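Local atomic coordinates of putative modulator of DNA gyrase (Bacteroides thetaiotaomicron, PDB entry 1VPB), a protein that probably acts as a metallopeptidase of the U62 (PmbA/TldD) family, with a putative role in modulating DNA gyrase. Residues K146-E151 with K223-K228. Sequence-based numbering, arbitrary orientation.
Sequences KAVAEE and KGIGQK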
ATOM      1  N   LYS A 146     -15.199  22.382   0.374  1.00 38.63           N
ATOM      2  CA  LYS A 146     -15.065  23.621   1.104  1.00 38.88           C
ATOM      3  C   LYS A 146     -16.085  23.765   2.223  1.00 38.29           C
ATOM      4  O   LYS A 146     -15.744  24.176   3.327  1.00 37.64           O
ATOM      5  CB  LYS A 146     -15.233  24.805   0.178  1.00 39.39           C
ATOM      6  CG  LYS A 146     -14.209  24.957  -0.848  1.00 45.38           C
ATOM      7  CD  LYS A 146     -14.355  26.372  -1.436  1.00 51.27           C
ATOM      8  CE  LYS A 146     -14.060  26.375  -2.904  1.00 48.41           C
ATOM      9  NZ  LYS A 146     -13.948  27.791  -3.384  1.00 42.94           N
ATOM     10  N   ALA A 147     -17.341  23.442   1.942  1.00 38.09           N
ATOM     11  CA  ALA A 147     -18.392  23.515   2.968  1.00 38.38           C
ATOM     12  C   ALA A 147     -18.098  22.600   4.143  1.00 37.92           C
ATOM     13  O   ALA A 147     -18.384  22.940   5.270  1.00 36.59           O
ATOM     14  CB  ALA A 147     -19.740  23.177   2.378  1.00 40.35           C
ATOM     15  N   VAL A 148     -17.545  21.424   3.879  1.00 36.51           N
ATOM     16  CA  VAL A 148     -17.195  20.508   4.970  1.00 34.35           C
ATOM     17  C   VAL A 148     -16.250  21.222   5.926  1.00 36.05           C
ATOM     18  O   VAL A 148     -16.476  21.258   7.123  1.00 36.50           O
ATOM     19  CB  VAL A 148     -16.543  19.204   4.456  1.00 35.58           C
ATOM     20  CG1 VAL A 148     -15.924  18.388   5.610  1.00 34.95           C
ATOM     21  CG2 VAL A 148     -17.531  18.356   3.664  1.00 35.32           C
ATOM     22  N   ALA A 149     -15.176  21.766   5.388  1.00 35.43           N
ATOM     23  CA  ALA A 149     -14.132  22.371   6.199  1.00 36.83           C
ATOM     24  C   ALA A 149     -14.673  23.568   6.950  1.00 38.81           C
ATOM     25  O   ALA A 149     -14.383  23.745   8.125  1.00 37.47           O
ATOM     26  CB  ALA A 149     -12.960  22.803   5.315  1.00 40.43           C
ATOM     27  N   GLU A 150     -15.512  24.358   6.288  1.00 41.27           N
ATOM     28  CA  GLU A 150     -16.069  25.554   6.925  1.00 42.55           C
ATOM     29  C   GLU A 150     -16.879  25.259   8.158  1.00 40.65           C
ATOM     30  O   GLU A 150     -17.077  26.152   8.949  1.00 40.00           O
ATOM     31  CB  GLU A 150     -16.928  26.347   5.936  1.00 45.19           C
ATOM     32  CG  GLU A 150     -16.137  26.999   4.816  1.00 55.46           C
ATOM     33  CD  GLU A 150     -15.335  28.228   5.242  1.00 67.14           C
ATOM     34  OE1 GLU A 150     -15.577  28.807   6.330  1.00 75.65           O
ATOM     35  OE2 GLU A 150     -14.447  28.629   4.456  1.00 78.94           O
ATOM     36  N   GLU A 151     -17.379  24.031   8.323  1.00 39.89           N
ATOM     37  CA  GLU A 151     -18.080  23.630   9.541  1.00 38.71           C
ATOM     38  C   GLU A 151     -17.181  23.599  10.775  1.00 40.93           C
ATOM     39  O   GLU A 151     -17.679  23.707  11.905  1.00 43.40           O
ATOM     40  CB  GLU A 151     -18.746  22.260   9.368  1.00 39.03           C
ATOM     41  CG  GLU A 151     -19.910  22.259   8.377  1.00 37.59           C
ATOM     42  CD  GLU A 151     -20.529  20.887   8.171  1.00 39.03           C
ATOM     43  OE1 GLU A 151     -20.148  19.938   8.869  1.00 36.68           O
ATOM     44  OE2 GLU A 151     -21.423  20.779   7.298  1.00 39.52           O
ATOM     45  N   LYS A 223     -23.669  17.526   4.565  1.00 38.44           N
ATOM     46  CA  LYS A 223     -23.651  18.391   5.739  1.00 38.65           C
ATOM     47  C   LYS A 223     -23.382  17.612   7.012  1.00 39.03           C
ATOM     48  O   LYS A 223     -23.727  16.437   7.157  1.00 39.44           O
ATOM     49  CB  LYS A 223     -24.981  19.157   5.829  1.00 37.87           C
ATOM     50  CG  LYS A 223     -25.144  20.097   4.670  1.00 39.76           C
ATOM     51  CD  LYS A 223     -26.416  20.918   4.684  1.00 46.88           C
ATOM     52  CE  LYS A 223     -26.208  22.108   3.713  1.00 54.92           C
ATOM     53  NZ  LYS A 223     -27.434  22.764   3.213  1.00 66.38           N
ATOM     54  N   GLY A 224     -22.688  18.267   7.922  1.00 36.42           N
ATOM     55  CA  GLY A 224     -22.437  17.703   9.245  1.00 37.75           C
ATOM     56  C   GLY A 224     -21.127  16.975   9.391  1.00 38.60           C
ATOM     57  O   GLY A 224     -20.759  16.542  10.492  1.00 35.90           O
ATOM     58  N   ILE A 225     -20.392  16.858   8.296  1.00 36.71           N
ATOM     59  CA  ILE A 225     -19.196  16.030   8.283  1.00 35.97           C
ATOM     60  C   ILE A 225     -18.059  16.691   9.053  1.00 34.15           C
ATOM     61  O   ILE A 225     -17.373  16.017   9.841  1.00 35.93           O
ATOM     62  CB  ILE A 225     -18.766  15.717   6.830  1.00 36.72           C
ATOM     63  CG1 ILE A 225     -19.893  14.948   6.115  1.00 34.66           C
ATOM     64  CG2 ILE A 225     -17.493  14.858   6.842  1.00 34.22           C
ATOM     65  CD1 ILE A 225     -19.654  14.701   4.616  1.00 34.13           C
ATOM     66  N   GLY A 226     -17.842  17.985   8.819  1.00 34.78           N
ATOM     67  CA  GLY A 226     -16.791  18.717   9.519  1.00 35.27           C
ATOM     68  C   GLY A 226     -17.167  18.858  10.980  1.00 38.06           C
ATOM     69  O   GLY A 226     -16.356  18.652  11.882  1.00 37.54           O
ATOM     70  N   GLN A 227     -18.443  19.132  11.205  1.00 37.94           N
ATOM     71  CA  GLN A 227     -18.963  19.177  12.550  1.00 43.10           C
ATOM     72  C   GLN A 227     -18.688  17.888  13.330  1.00 40.92           C
ATOM     73  O   GLN A 227     -18.124  17.935  14.426  1.00 42.39           O
ATOM     74  CB  GLN A 227     -20.454  19.450  12.506  1.00 45.06           C
ATOM     75  CG  GLN A 227     -21.033  19.806  13.867  1.00 55.61           C
ATOM     76  CD  GLN A 227     -22.539  19.762  13.866  1.00 67.00           C
ATOM     77  OE1 GLN A 227     -23.177  20.063  12.852  1.00 72.12           O
ATOM     78  NE2 GLN A 227     -23.120  19.387  15.001  1.00 78.90           N
ATOM     79  N   LYS A 228     -19.077  16.749  12.769  1.00 38.29           N
ATOM     80  CA  LYS A 228     -18.847  15.454  13.403  1.00 39.68           C
ATOM     81  C   LYS A 228     -17.386  15.149  13.666  1.00 38.64           C
ATOM     82  O   LYS A 228     -17.044  14.647  14.739  1.00 37.58           O
ATOM     83  CB  LYS A 228     -19.443  14.317  12.571  1.00 40.10           C
ATOM     84  CG  LYS A 228     -20.973  14.197  12.730  1.00 47.87           C
ATOM     85  CD  LYS A 228     -21.534  13.087  11.830  1.00 45.43           C
ATOM     86  CE  LYS A 228     -23.065  13.123  11.661  1.00 46.34           C
ATOM     87  NZ  LYS A 228     -23.548  14.314  10.907  1.00 45.37           N
TER
HETATM   88  O   HOH W   1     -20.208  18.614   5.966  1.00 32.79           O
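Glu151 OE1 is gripped by two backbone amides at the start of the helix 225-234. Glu151 OE1 turns its anti lone pair to Gln227 N, 3.0 Å away and almost in line at 171°, while a second amide, Gly226 N, adds a weak, strongly bent bond to the same oxygen. The other oxygen, Glu151 OE2, takes a nearly straight bond from Gly224 N (2.9 Å, 173° at the hydrogen) through its syn lone pair. Water 1 bridges a further first-turn amide to the same group, donating to Glu151 OE2 and accepting from Ile225 N at 2.9 Å. With CG beside its own backbone N (chi1 -68°) and the chain extended beyond it, Glu151 carries the acid over the amides of the first turn. Gly224 holds the N-cap position of this helix, and the carboxylate, coming from elsewhere in the chain, lies at the amides of the helix start, where the helix dipole would be expected to stabilise its negative charge. The two helices lie against one face of the six-stranded antiparallel sheet, in the region assigned to the PmbA/TldA central domain, and all the regular secondary structure linking them is strand. Their backbones come close at Gly226, whose CA makes a C-H···O contact of 3.5 Å with Val148 O. On the sheet side, Val148 CG1 meets Ile225 CG2 at 4.1 Å. Both side chains also rest on Ala194 of strand 181-198, while Gln227 NE2 bonds to Glu231 one turn further along its helix.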